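Maleylacetoacetate isomerase (Anaeromyxobacter dehalogenans, PDB 4IGJ) probably isomerises maleylacetoacetate to fumarylacetoacetate with the help of glutathione, as a zeta-class member of the glutathione S-transferase superfamily. Local coordinates at residues A36-L41 with V91-I96; Y30-S35 with Q193-R198; E125-G130 with D187-P192; L43-L48 with L220-A225. One frame throughout, in Å; residues are numbered along the deposited sequence. Where two conformers were deposited one is given.

From the N terminus, residues 30-35, 36-41 and 43-48 lie in sequence on or beside helix 34-45 and open contacts 2, 1 and 4. Contact 1 closes first, at residues 91-96, inside the N-terminal domain. Residues 125-130 then open contact 3, which closes at 187-192 between two helices of the C-terminal domain. Contact 2 closes directly afterwards at 193-198, and contact 4 last, at 220-225. Contacts 1 and 3 follow one another, and both lie within the span of contact 2. Contact 3 also lies within contact 4, whereas contact 4 crosses contacts 1 and 2. Helix 34-45 is thus tied to helices 93-103, 185-199 and 221-226.

Contact 1 of 4, residues A36-L41 with V91-I96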
loop_
_atom_site.group_PDB
_atom_site.type_symbol
_atom_site.label_atom_id
_atom_site.label_comp_id
_atom_site.label_asym_id
_atom_site.label_seq_id
_atom_site.Cartn_x
_atom_site.Cartn_y
_atom_site.Cartn_z
ATOM N N ALA A 36 6.122 -6.294 -9.749
ATOM C CA ALA A 36 6.225 -6.056 -11.186
ATOM C C ALA A 36 5.080 -6.730 -11.922
ATOM O O ALA A 36 4.552 -6.184 -12.891
ATOM C CB ALA A 36 7.563 -6.544 -11.732
ATOM N N TRP A 37 4.689 -7.912 -11.457
ATOM C CA TRP A 37 3.586 -8.643 -12.062
ATOM C C TRP A 37 2.295 -7.811 -12.034
ATOM O O TRP A 37 1.552 -7.797 -13.012
ATOM C CB TRP A 37 3.435 -9.982 -11.330
ATOM C CG TRP A 37 2.450 -10.994 -11.857
ATOM C CD1 TRP A 37 1.516 -10.846 -12.851
ATOM C CD2 TRP A 37 2.315 -12.327 -11.376
ATOM N NE1 TRP A 37 0.810 -12.016 -13.004
ATOM C CE2 TRP A 37 1.288 -12.942 -12.108
ATOM C CE3 TRP A 37 2.974 -13.060 -10.387
ATOM C CZ2 TRP A 37 0.900 -14.266 -11.880
ATOM C CZ3 TRP A 37 2.593 -14.354 -10.156
ATOM C CH2 TRP A 37 1.569 -14.956 -10.899
ATOM N N ARG A 38 2.031 -7.114 -10.924
ATOM C CA ARG A 38 0.849 -6.254 -10.833
ATOM C C ARG A 38 0.832 -5.252 -11.968
ATOM O O ARG A 38 -0.215 -5.018 -12.585
ATOM C CB ARG A 38 0.816 -5.484 -9.513
ATOM C CG ARG A 38 0.866 -6.358 -8.261
ATOM C CD ARG A 38 1.387 -5.527 -7.117
ATOM N NE ARG A 38 1.506 -6.265 -5.868
ATOM C CZ ARG A 38 2.066 -5.758 -4.774
ATOM N NH1 ARG A 38 2.572 -4.532 -4.792
ATOM N NH2 ARG A 38 2.143 -6.492 -3.663
ATOM N N VAL A 39 1.989 -4.653 -12.239
ATOM C CA VAL A 39 2.092 -3.663 -13.300
ATOM C C VAL A 39 1.945 -4.304 -14.683
ATOM O O VAL A 39 1.250 -3.760 -15.550
ATOM C CB VAL A 39 3.362 -2.808 -13.161
ATOM C CG1 VAL A 39 3.463 -1.797 -14.297
ATOM C CG2 VAL A 39 3.338 -2.082 -11.809
ATOM N N ARG A 40 2.543 -5.477 -14.872
ATOM C CA ARG A 40 2.369 -6.219 -16.120
ATOM C C ARG A 40 0.894 -6.505 -16.380
ATOM O O ARG A 40 0.437 -6.447 -17.521
ATOM C CB ARG A 40 3.165 -7.528 -16.096
ATOM C CG ARG A 40 4.656 -7.321 -15.986
ATOM C CD ARG A 40 5.427 -8.573 -16.397
ATOM N NE ARG A 40 5.107 -9.748 -15.584
ATOM C CZ ARG A 40 5.853 -10.203 -14.579
ATOM N NH1 ARG A 40 6.974 -9.579 -14.220
ATOM N NH2 ARG A 40 5.466 -11.292 -13.925
ATOM N N LEU A 41 0.145 -6.811 -15.325
ATOM C CA LEU A 41 -1.288 -7.034 -15.459
ATOM C C LEU A 41 -2.034 -5.765 -15.863
ATOM O O LEU A 41 -2.892 -5.804 -16.745
ATOM C CB LEU A 41 -1.863 -7.623 -14.171
ATOM C CG LEU A 41 -1.533 -9.108 -14.015
ATOM C CD1 LEU A 41 -1.903 -9.554 -12.612
ATOM C CD2 LEU A 41 -2.291 -9.912 -15.056
ATOM N N VAL A 91 7.417 4.921 -10.040
ATOM C CA VAL A 91 7.707 3.866 -9.075
ATOM C C VAL A 91 6.518 3.613 -8.156
ATOM O O VAL A 91 5.616 4.444 -8.079
ATOM C CB VAL A 91 8.968 4.188 -8.233
ATOM C CG1 VAL A 91 10.198 4.328 -9.138
ATOM C CG2 VAL A 91 8.766 5.448 -7.399
ATOM N N GLN A 92 6.557 2.479 -7.451
ATOM C CA GLN A 92 5.499 1.983 -6.550
ATOM C C GLN A 92 4.315 1.465 -7.339
ATOM O O GLN A 92 3.659 2.218 -8.053
ATOM C CB GLN A 92 5.054 3.018 -5.510
ATOM C CG GLN A 92 6.046 3.228 -4.378
ATOM C CD GLN A 92 6.088 2.061 -3.385
ATOM O OE1 GLN A 92 5.165 1.248 -3.311
ATOM N NE2 GLN A 92 7.165 1.984 -2.619
ATOM N N SER A 93 4.043 0.173 -7.216
ATOM C CA SER A 93 3.001 -0.458 -8.029
ATOM C C SER A 93 1.656 0.274 -8.019
ATOM O O SER A 93 1.041 0.446 -9.069
ATOM C CB SER A 93 2.814 -1.941 -7.669
ATOM O OG SER A 93 2.286 -2.106 -6.350
ATOM N N MET A 94 1.200 0.730 -6.858
ATOM C CA MET A 94 -0.114 1.360 -6.804
ATOM C C MET A 94 -0.101 2.711 -7.487
ATOM O O MET A 94 -1.055 3.063 -8.178
ATOM C CB MET A 94 -0.628 1.491 -5.372
ATOM C CG MET A 94 -2.123 1.822 -5.302
ATOM S SD MET A 94 -3.120 0.383 -5.724
ATOM C CE MET A 94 -4.787 1.044 -5.619
ATOM N N ALA A 95 0.987 3.463 -7.328
ATOM C CA ALA A 95 1.103 4.760 -7.994
ATOM C C ALA A 95 1.168 4.586 -9.509
ATOM O O ALA A 95 0.549 5.353 -10.253
ATOM C CB ALA A 95 2.331 5.520 -7.499
ATOM N N ILE A 96 1.896 3.571 -9.967
ATOM C CA ILE A 96 1.998 3.272 -11.393
ATOM C C ILE A 96 0.635 2.881 -11.948
ATOM O O ILE A 96 0.207 3.391 -12.991
ATOM C CB ILE A 96 3.005 2.132 -11.659
ATOM C CG1 ILE A 96 4.419 2.561 -11.264
ATOM C CG2 ILE A 96 2.948 1.706 -13.137
ATOM C CD1 ILE A 96 5.397 1.390 -11.182
#
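Helix 34-45 passes the first turn of helix 93-103 with the CA atoms of Val39 and Ser93 6.2 Å apart, the nearest backbone approach of the two segments. One polar and one apolar contact join them. Arg38 keeps CG anti to its carbonyl carbon (chi1 -57°) and runs on extended to NE, which carries the guanidinium to the serine hydroxyl. There Arg38 NH1 donates to Ser93 OG at 2.9 Å. The oxygen lies near the guanidinium plane, at its edge, but the bond is bent, with an N-H...O angle of 144°. Ser93 OG has a second partner, the hydroxyl of Tyr189 on helix 185-199, so this buried oxygen is held from two sequence-distant helices. Val39 and Ile96 meet methyl against methyl, their side chains crossing at about a right angle. Val39 CG1 lies 3.7 Å from Ile96 CG2. The other branch, Val39 CG2, also reaches Ile96 CG2 and comes within 4.1 Å of Ser93 CA. Arg38 and Ser93 both bind glutathione in a structure of this protein, though none is bound to this chain. Both helices belong to the N-terminal, thioredoxin-like domain with its mixed four-stranded sheet, strand order 2-1-3-4. Val127 and Asn128 of helix 114-128 and Tyr189 of helix 185-199 touch Arg38, and the second subunit packs against the 91-95 side.

Contact 2 of 4, residues Y30-S35 with Q193-R198. With SO4 (sulfate ion), chain C.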
loop_
_atom_site.group_PDB
_atom_site.type_symbol
_atom_site.label_atom_id
_atom_site.label_comp_id
_atom_site.label_asym_id
_atom_site.label_seq_id
_atom_site.Cartn_x
_atom_site.Cartn_y
_atom_site.Cartn_z
ATOM N N TYR A 30 11.360 -8.037 -13.051
ATOM C CA TYR A 30 11.969 -9.341 -12.788
ATOM C C TYR A 30 10.842 -10.353 -12.937
ATOM O O TYR A 30 9.723 -10.104 -12.477
ATOM C CB TYR A 30 12.536 -9.353 -11.365
ATOM C CG TYR A 30 13.101 -10.675 -10.878
ATOM C CD1 TYR A 30 14.205 -11.255 -11.490
ATOM C CD2 TYR A 30 12.554 -11.309 -9.773
ATOM C CE1 TYR A 30 14.721 -12.454 -11.033
ATOM C CE2 TYR A 30 13.061 -12.502 -9.305
ATOM C CZ TYR A 30 14.146 -13.066 -9.938
ATOM O OH TYR A 30 14.646 -14.258 -9.464
ATOM N N TRP A 31 11.112 -11.495 -13.574
ATOM C CA TRP A 31 10.037 -12.421 -13.941
ATOM C C TRP A 31 9.177 -12.805 -12.741
ATOM O O TRP A 31 7.949 -12.891 -12.850
ATOM C CB TRP A 31 10.603 -13.679 -14.633
ATOM C CG TRP A 31 11.413 -14.546 -13.713
ATOM C CD1 TRP A 31 12.680 -14.310 -13.274
ATOM C CD2 TRP A 31 11.000 -15.781 -13.113
ATOM N NE1 TRP A 31 13.089 -15.327 -12.436
ATOM C CE2 TRP A 31 12.070 -16.233 -12.308
ATOM C CE3 TRP A 31 9.831 -16.545 -13.173
ATOM C CZ2 TRP A 31 12.010 -17.421 -11.576
ATOM C CZ3 TRP A 31 9.772 -17.726 -12.451
ATOM C CH2 TRP A 31 10.856 -18.153 -11.659
ATOM N N ARG A 32 9.807 -12.978 -11.585
ATOM C CA ARG A 32 9.088 -13.496 -10.428
ATOM C C ARG A 32 8.633 -12.438 -9.424
ATOM O O ARG A 32 8.016 -12.771 -8.409
ATOM C CB ARG A 32 9.924 -14.551 -9.716
ATOM C CG ARG A 32 9.083 -15.660 -9.141
ATOM C CD ARG A 32 9.951 -16.695 -8.470
ATOM N NE ARG A 32 9.338 -18.013 -8.531
ATOM C CZ ARG A 32 9.947 -19.126 -8.141
ATOM N NH1 ARG A 32 9.325 -20.294 -8.228
ATOM N NH2 ARG A 32 11.179 -19.064 -7.663
ATOM N N SER A 33 8.929 -11.174 -9.700
ATOM C CA SER A 33 8.541 -10.084 -8.791
ATOM C C SER A 33 7.026 -9.882 -8.767
ATOM O O SER A 33 6.422 -9.581 -9.798
ATOM C CB SER A 33 9.209 -8.779 -9.235
ATOM O OG SER A 33 8.590 -7.652 -8.628
ATOM N N SER A 34 6.399 -10.038 -7.602
ATOM C CA SER A 34 4.948 -9.873 -7.546
ATOM C C SER A 34 4.559 -8.419 -7.791
ATOM O O SER A 34 3.541 -8.144 -8.426
ATOM C CB SER A 34 4.358 -10.401 -6.230
ATOM O OG SER A 34 4.654 -9.550 -5.142
ATOM N N SER A 35 5.378 -7.489 -7.316
ATOM C CA SER A 35 5.091 -6.085 -7.548
ATOM C C SER A 35 5.137 -5.748 -9.037
ATOM O O SER A 35 4.265 -5.023 -9.541
ATOM C CB SER A 35 6.022 -5.181 -6.742
ATOM O OG SER A 35 5.641 -3.821 -6.894
ATOM N N GLN A 193 -0.363 -12.550 -5.475
ATOM C CA GLN A 193 -0.253 -12.928 -4.073
ATOM C C GLN A 193 -0.592 -14.403 -3.877
ATOM O O GLN A 193 0.036 -15.081 -3.060
ATOM C CB GLN A 193 -1.139 -12.038 -3.191
ATOM C CG GLN A 193 -0.906 -12.247 -1.693
ATOM C CD GLN A 193 0.515 -11.930 -1.299
ATOM O OE1 GLN A 193 0.900 -10.763 -1.233
ATOM N NE2 GLN A 193 1.322 -12.964 -1.054
ATOM N N LEU A 194 -1.567 -14.903 -4.634
ATOM C CA LEU A 194 -1.921 -16.326 -4.562
ATOM C C LEU A 194 -0.791 -17.195 -5.105
ATOM O O LEU A 194 -0.526 -18.269 -4.566
ATOM C CB LEU A 194 -3.220 -16.611 -5.313
ATOM C CG LEU A 194 -4.488 -16.036 -4.700
ATOM C CD1 LEU A 194 -5.649 -16.238 -5.652
ATOM C CD2 LEU A 194 -4.775 -16.682 -3.349
ATOM N N TYR A 195 -0.106 -16.729 -6.143
ATOM C CA TYR A 195 1.069 -17.432 -6.645
ATOM C C TYR A 195 2.133 -17.520 -5.543
ATOM O O TYR A 195 2.761 -18.567 -5.355
ATOM C CB TYR A 195 1.602 -16.709 -7.881
ATOM C CG TYR A 195 2.949 -17.166 -8.428
ATOM C CD1 TYR A 195 3.028 -17.977 -9.552
ATOM C CD2 TYR A 195 4.139 -16.719 -7.862
ATOM C CE1 TYR A 195 4.270 -18.359 -10.065
ATOM C CE2 TYR A 195 5.366 -17.100 -8.362
ATOM C CZ TYR A 195 5.426 -17.913 -9.463
ATOM O OH TYR A 195 6.667 -18.277 -9.959
ATOM N N ASN A 196 2.338 -16.440 -4.799
ATOM C CA ASN A 196 3.320 -16.477 -3.718
ATOM C C ASN A 196 2.884 -17.403 -2.585
ATOM O O ASN A 196 3.717 -18.098 -2.001
ATOM C CB ASN A 196 3.624 -15.061 -3.211
ATOM C CG ASN A 196 4.567 -14.301 -4.125
ATOM O OD1 ASN A 196 4.920 -14.769 -5.204
ATOM N ND2 ASN A 196 4.964 -13.106 -3.700
ATOM N N ALA A 197 1.587 -17.430 -2.294
ATOM C CA ALA A 197 1.029 -18.346 -1.304
ATOM C C ALA A 197 1.389 -19.782 -1.665
ATOM O O ALA A 197 1.840 -20.547 -0.808
ATOM C CB ALA A 197 -0.477 -18.195 -1.208
ATOM N N ARG A 198 1.205 -20.138 -2.933
ATOM C CA ARG A 198 1.522 -21.489 -3.396
ATOM C C ARG A 198 3.014 -21.769 -3.271
ATOM O O ARG A 198 3.411 -22.829 -2.794
ATOM C CB ARG A 198 1.037 -21.701 -4.836
ATOM C CG ARG A 198 -0.477 -21.711 -4.963
ATOM C CD ARG A 198 -0.938 -21.976 -6.383
ATOM N NE ARG A 198 -2.346 -21.628 -6.547
ATOM C CZ ARG A 198 -2.774 -20.507 -7.120
ATOM N NH1 ARG A 198 -1.903 -19.640 -7.612
ATOM N NH2 ARG A 198 -4.078 -20.267 -7.219
HETATM S S SO4 C . 7.866 -10.959 -3.950
HETATM O O1 SO4 C . 7.981 -12.315 -3.445
HETATM O O2 SO4 C . 6.653 -10.351 -3.412
HETATM O O3 SO4 C . 7.809 -11.020 -5.401
HETATM O O4 SO4 C . 9.038 -10.196 -3.557
HETATM O O HOH W 1 2.004 -9.535 -3.682
#
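Sulfate O2 is held from both segments. Ser34 was modelled in two conformers, and in one its OG donates to O2 at 2.8 Å, so this bond may not be permanent. Asn196 ND2 adds a weak bond at 3.2 Å. The ion probably comes from the crystallisation liquor. Its O3 accepts a nearly straight bond from Ser34 N, 2.8 Å long. This amide lies in the first turn of helix 34-45, where the helix dipole probably favours an anion. Gln132 and Gln135 complete the grip on the sulfate, and Gln135 takes a bond from Asn196 ND2. In the same Ser34 conformer a water donates to Ser34 OG and Gln193 OE1 and bridges the segments.

Two residues before Ser34, Arg32 NE donates to Tyr195 OH at 3.0 Å. The bond is nearly straight (169°) and lies close to the guanidinium plane, which is turned 63° from the phenol ring. Tyr195 carries CG anti to its backbone N (chi1 171°), aiming the hydroxyl at Arg32. Trp31 backs the arginine, with CH2 against one guanidinium face, offset toward its rim, and Arg32 CB over the centre of the indole. Arg32 NH2 bonds Thr241 O near the C terminus. The loop 30-33, a type I turn leading into helix 34-45, meets helix 185-199 at the interface between the two domains of a glutathione transferase, beside the glutathione site to which Ser35 belongs.

Contact 3 of 4, residues E125-G130 with D187-P192; sequences EHVNSG and DCYLVP
Tyr189 holds CG anti to its carbonyl carbon (chi1 -78°) and Asn128 holds CG anti to its backbone N (chi1 -172°), and with these torsions the phenol ring lies against the base of the asparagine side chain. The contact belongs to the all-helical C-terminal domain of the glutathione transferase fold. It joins the end of helix 114-128 to the middle of helix 185-199. Asn128 CB sits 3.5 Å from Tyr189 CE1, approaching the ring obliquely. One residue earlier, Val127 packs against the root of the tyrosine, with Val127 CB 3.9 Å from Tyr189 CB. Its CG1 branch reaches the backbone and lies 3.7 Å from Tyr189 O. The CA atoms of Val127 and Tyr189 are 6.2 Å apart. Tyr189 OH is bonded to Ser93 of helix 93-103, in the N-terminal domain. Asn128 belongs to a glutathione site seen in this protein. Just after Asn128 helix 114-128 ends: Glu125 O accepts from Ser129 N (2.8 Å), Gly130 N and, in one of two conformers, Ser129 OG. The opposing helix is kinked at Pro192, whose nitrogen makes no bond to the preceding turn, and Arg38 CG lies 3.3 Å from Cys188 O on that turn.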
loop_
_atom_site.group_PDB
_atom_site.type_symbol
_atom_site.label_atom_id
_atom_site.label_comp_id
_atom_site.label_asym_id
_atom_site.label_seq_id
_atom_site.Cartn_x
_atom_site.Cartn_y
_atom_site.Cartn_z
ATOM N N GLU A 125 -4.944 -2.649 -1.364
ATOM C CA GLU A 125 -4.067 -2.288 -0.259
ATOM C C GLU A 125 -3.907 -3.396 0.783
ATOM O O GLU A 125 -2.845 -3.503 1.395
ATOM C CB GLU A 125 -4.502 -0.968 0.390
ATOM C CG GLU A 125 -4.349 0.274 -0.508
ATOM C CD GLU A 125 -2.897 0.691 -0.774
ATOM O OE1 GLU A 125 -1.948 0.023 -0.297
ATOM O OE2 GLU A 125 -2.705 1.723 -1.459
ATOM N N HIS A 126 -4.925 -4.237 0.952
ATOM C CA HIS A 126 -4.773 -5.421 1.801
ATOM C C HIS A 126 -3.567 -6.239 1.370
ATOM O O HIS A 126 -2.854 -6.799 2.204
ATOM C CB HIS A 126 -6.029 -6.295 1.744
ATOM C CG HIS A 126 -7.134 -5.832 2.644
ATOM N ND1 HIS A 126 -6.952 -5.612 3.993
ATOM C CD2 HIS A 126 -8.435 -5.561 2.388
ATOM C CE1 HIS A 126 -8.094 -5.221 4.529
ATOM N NE2 HIS A 126 -9.011 -5.180 3.576
ATOM N N VAL A 127 -3.326 -6.304 0.066
ATOM C CA VAL A 127 -2.137 -6.979 -0.438
ATOM C C VAL A 127 -0.906 -6.066 -0.409
ATOM O O VAL A 127 0.136 -6.418 0.157
ATOM C CB VAL A 127 -2.384 -7.510 -1.864
ATOM C CG1 VAL A 127 -1.145 -8.198 -2.402
ATOM C CG2 VAL A 127 -3.569 -8.473 -1.878
ATOM N N ASN A 128 -1.036 -4.887 -1.012
ATOM C CA ASN A 128 0.053 -3.942 -1.192
ATOM C C ASN A 128 0.743 -3.583 0.108
ATOM O O ASN A 128 1.970 -3.552 0.188
ATOM C CB ASN A 128 -0.504 -2.673 -1.865
ATOM C CG ASN A 128 0.577 -1.696 -2.283
ATOM O OD1 ASN A 128 0.534 -0.495 -1.942
ATOM N ND2 ASN A 128 1.542 -2.186 -3.020
ATOM N N SER A 129 -0.049 -3.296 1.134
ATOM C CA SER A 129 0.523 -2.880 2.410
ATOM C C SER A 129 0.305 -3.894 3.528
ATOM O O SER A 129 1.027 -3.889 4.516
ATOM C CB SER A 129 -0.025 -1.508 2.820
ATOM O OG SER A 129 -1.401 -1.574 3.151
ATOM N N GLY A 130 -0.688 -4.761 3.376
ATOM C CA GLY A 130 -1.055 -5.660 4.459
ATOM C C GLY A 130 -0.553 -7.090 4.399
ATOM O O GLY A 130 -0.675 -7.831 5.381
ATOM N N ASP A 187 -7.852 -7.483 -8.713
ATOM C CA ASP A 187 -7.361 -8.743 -9.254
ATOM C C ASP A 187 -5.878 -8.671 -9.584
ATOM O O ASP A 187 -5.177 -9.680 -9.524
ATOM C CB ASP A 187 -8.162 -9.127 -10.491
ATOM C CG ASP A 187 -9.648 -9.147 -10.215
ATOM O OD1 ASP A 187 -10.077 -9.977 -9.390
ATOM O OD2 ASP A 187 -10.370 -8.320 -10.811
ATOM N N CYS A 188 -5.403 -7.482 -9.939
ATOM C CA CYS A 188 -3.988 -7.280 -10.244
ATOM C C CYS A 188 -3.105 -7.541 -9.027
ATOM O O CYS A 188 -1.937 -7.928 -9.172
ATOM C CB CYS A 188 -3.745 -5.869 -10.788
ATOM S SG CYS A 188 -4.570 -5.530 -12.384
ATOM N N TYR A 189 -3.667 -7.339 -7.836
ATOM C CA TYR A 189 -2.974 -7.613 -6.571
ATOM C C TYR A 189 -3.219 -9.040 -6.066
ATOM O O TYR A 189 -2.303 -9.688 -5.551
ATOM C CB TYR A 189 -3.368 -6.567 -5.503
ATOM C CG TYR A 189 -2.635 -5.264 -5.704
ATOM C CD1 TYR A 189 -1.492 -4.975 -4.975
ATOM C CD2 TYR A 189 -3.058 -4.347 -6.663
ATOM C CE1 TYR A 189 -0.785 -3.792 -5.183
ATOM C CE2 TYR A 189 -2.351 -3.171 -6.881
ATOM C CZ TYR A 189 -1.224 -2.905 -6.145
ATOM O OH TYR A 189 -0.515 -1.753 -6.365
ATOM N N LEU A 190 -4.446 -9.529 -6.214
ATOM C CA LEU A 190 -4.794 -10.874 -5.749
ATOM C C LEU A 190 -3.989 -11.980 -6.435
ATOM O O LEU A 190 -3.437 -12.867 -5.773
ATOM C CB LEU A 190 -6.282 -11.135 -5.964
ATOM C CG LEU A 190 -6.708 -12.557 -5.614
ATOM C CD1 LEU A 190 -6.544 -12.794 -4.133
ATOM C CD2 LEU A 190 -8.148 -12.760 -6.034
ATOM N N VAL A 191 -3.919 -11.926 -7.760
ATOM C CA VAL A 191 -3.353 -13.032 -8.521
ATOM C C VAL A 191 -1.875 -13.300 -8.192
ATOM O O VAL A 191 -1.511 -14.433 -7.899
ATOM C CB VAL A 191 -3.649 -12.871 -10.027
ATOM C CG1 VAL A 191 -2.793 -13.822 -10.858
ATOM C CG2 VAL A 191 -5.131 -13.130 -10.286
ATOM N N PRO A 192 -1.031 -12.264 -8.177
ATOM C CA PRO A 192 0.362 -12.546 -7.815
ATOM C C PRO A 192 0.518 -13.004 -6.363
ATOM O O PRO A 192 1.428 -13.786 -6.063
ATOM C CB PRO A 192 1.057 -11.203 -8.061
ATOM C CG PRO A 192 0.208 -10.550 -9.132
ATOM C CD PRO A 192 -1.189 -10.893 -8.700
#

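Contact 4 of 4, residues L43-L48 with L220-A225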
loop_
_atom_site.group_PDB
_atom_site.type_symbol
_atom_site.label_atom_id
_atom_site.label_comp_id
_atom_site.label_asym_id
_atom_site.label_seq_id
_atom_site.Cartn_x
_atom_site.Cartn_y
_atom_site.Cartn_z
ATOM N N LEU A 43 -0.835 -3.235 -17.519
ATOM C CA LEU A 43 -0.470 -2.960 -18.911
ATOM C C LEU A 43 -1.221 -3.883 -19.873
ATOM O O LEU A 43 -1.770 -3.432 -20.891
ATOM C CB LEU A 43 1.035 -3.109 -19.085
ATOM C CG LEU A 43 1.841 -2.047 -18.341
ATOM C CD1 LEU A 43 3.291 -2.494 -18.149
ATOM C CD2 LEU A 43 1.774 -0.702 -19.061
ATOM N N ALA A 44 -1.260 -5.171 -19.545
ATOM C CA ALA A 44 -1.903 -6.166 -20.404
ATOM C C ALA A 44 -3.410 -5.937 -20.494
ATOM O O ALA A 44 -3.994 -6.020 -21.581
ATOM C CB ALA A 44 -1.609 -7.570 -19.899
ATOM N N LEU A 45 -4.035 -5.628 -19.360
ATOM C CA LEU A 45 -5.480 -5.404 -19.324
ATOM C C LEU A 45 -5.875 -4.148 -20.098
ATOM O O LEU A 45 -6.993 -4.065 -20.617
ATOM C CB LEU A 45 -5.979 -5.335 -17.876
ATOM C CG LEU A 45 -6.003 -6.689 -17.154
ATOM C CD1 LEU A 45 -6.126 -6.525 -15.628
ATOM C CD2 LEU A 45 -7.096 -7.611 -17.695
ATOM N N LYS A 46 -4.963 -3.181 -20.187
ATOM C CA LYS A 46 -5.230 -1.956 -20.937
ATOM C C LYS A 46 -4.752 -2.028 -22.383
ATOM O O LYS A 46 -4.896 -1.066 -23.138
ATOM C CB LYS A 46 -4.638 -0.747 -20.211
ATOM C CG LYS A 46 -5.469 -0.392 -18.978
ATOM C CD LYS A 46 -5.041 0.879 -18.291
ATOM C CE LYS A 46 -5.907 1.114 -17.048
ATOM N NZ LYS A 46 -7.318 1.552 -17.317
ATOM N N GLY A 47 -4.181 -3.168 -22.759
ATOM C CA GLY A 47 -3.754 -3.386 -24.132
ATOM C C GLY A 47 -2.581 -2.526 -24.548
ATOM O O GLY A 47 -2.449 -2.165 -25.721
ATOM N N LEU A 48 -1.716 -2.212 -23.586
ATOM C CA LEU A 48 -0.605 -1.299 -23.814
ATOM C C LEU A 48 0.691 -2.044 -24.086
ATOM O O LEU A 48 1.141 -2.860 -23.272
ATOM C CB LEU A 48 -0.429 -0.372 -22.604
ATOM C CG LEU A 48 -1.641 0.483 -22.240
ATOM C CD1 LEU A 48 -1.416 1.193 -20.914
ATOM C CD2 LEU A 48 -1.948 1.496 -23.341
ATOM N N LEU A 220 -7.990 -15.772 -18.867
ATOM C CA LEU A 220 -7.938 -14.581 -19.710
ATOM C C LEU A 220 -6.553 -14.354 -20.306
ATOM O O LEU A 220 -5.547 -14.444 -19.612
ATOM C CB LEU A 220 -8.365 -13.338 -18.927
ATOM C CG LEU A 220 -9.775 -13.275 -18.344
ATOM C CD1 LEU A 220 -10.014 -11.941 -17.632
ATOM C CD2 LEU A 220 -10.809 -13.481 -19.440
ATOM N N ALA A 221 -6.512 -14.035 -21.595
ATOM C CA ALA A 221 -5.253 -13.759 -22.281
ATOM C C ALA A 221 -4.313 -12.736 -21.603
ATOM O O ALA A 221 -3.113 -12.982 -21.522
ATOM C CB ALA A 221 -5.511 -13.381 -23.748
ATOM N N PRO A 222 -4.841 -11.594 -21.120
ATOM C CA PRO A 222 -3.934 -10.644 -20.464
ATOM C C PRO A 222 -3.266 -11.211 -19.205
ATOM O O PRO A 222 -2.107 -10.882 -18.948
ATOM C CB PRO A 222 -4.852 -9.479 -20.088
ATOM C CG PRO A 222 -5.993 -9.570 -21.021
ATOM C CD PRO A 222 -6.197 -11.033 -21.280
ATOM N N PHE A 223 -3.977 -12.036 -18.440
ATOM C CA PHE A 223 -3.357 -12.684 -17.286
ATOM C C PHE A 223 -2.303 -13.700 -17.711
ATOM O O PHE A 223 -1.218 -13.765 -17.122
ATOM C CB PHE A 223 -4.415 -13.316 -16.374
ATOM C CG PHE A 223 -5.135 -12.319 -15.500
ATOM C CD1 PHE A 223 -4.738 -12.124 -14.188
ATOM C CD2 PHE A 223 -6.193 -11.566 -15.994
ATOM C CE1 PHE A 223 -5.380 -11.196 -13.374
ATOM C CE2 PHE A 223 -6.840 -10.638 -15.191
ATOM C CZ PHE A 223 -6.431 -10.453 -13.878
ATOM N N GLN A 224 -2.617 -14.494 -18.730
ATOM C CA GLN A 224 -1.636 -15.441 -19.254
ATOM C C GLN A 224 -0.361 -14.733 -19.727
ATOM O O GLN A 224 0.749 -15.190 -19.448
ATOM C CB GLN A 224 -2.261 -16.318 -20.349
ATOM C CG GLN A 224 -3.319 -17.273 -19.798
ATOM C CD GLN A 224 -4.066 -18.041 -20.872
ATOM O OE1 GLN A 224 -3.526 -18.332 -21.939
ATOM N NE2 GLN A 224 -5.319 -18.383 -20.586
ATOM N N ALA A 225 -0.517 -13.588 -20.387
ATOM C CA ALA A 225 0.617 -12.822 -20.882
ATOM C C ALA A 225 1.520 -12.287 -19.770
ATOM O O ALA A 225 2.727 -12.137 -19.961
ATOM C CB ALA A 225 0.139 -11.677 -21.779
#
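Ala44 is the first residue of 43-48 to touch the facing helix. Its CB rests 3.5 Å from Pro222 O and 3.8 Å from Pro222 CB, and such a short side chain lets the backbones draw close: the CA atoms of Ala44 and Pro222 are 4.9 Å apart. Leu45 follows with CG anti to its carbonyl carbon (chi1 -73°), which turns its methyls toward residues 222-223. Leu45 CD2 lies 3.8 Å from Pro222 CB, the two side chains crossing at about a right angle. The same methyl is 3.9 Å from Phe223 CE2, reaching the ring obliquely. Cys188 of helix 185-199 touches Leu45, and Asp187 and Val191 of that helix touch Phe223. Lys46 turns to a different partner, forming a salt bridge with Glu101. At Gly47 phi becomes positive (69°) and the helix closes in a Schellman motif. Leu48 N bonds Leu43 O at 3.0 Å, and Gly47 N bonds Ala44 O at 3.1 Å. No hydrogen bond joins the two segments, so the contact is wholly van der Waals in kind. It is an apolar helix-to-helix joint between the N-terminal domain and the last helix of the C-terminal domain in this two-domain glutathione transferase fold.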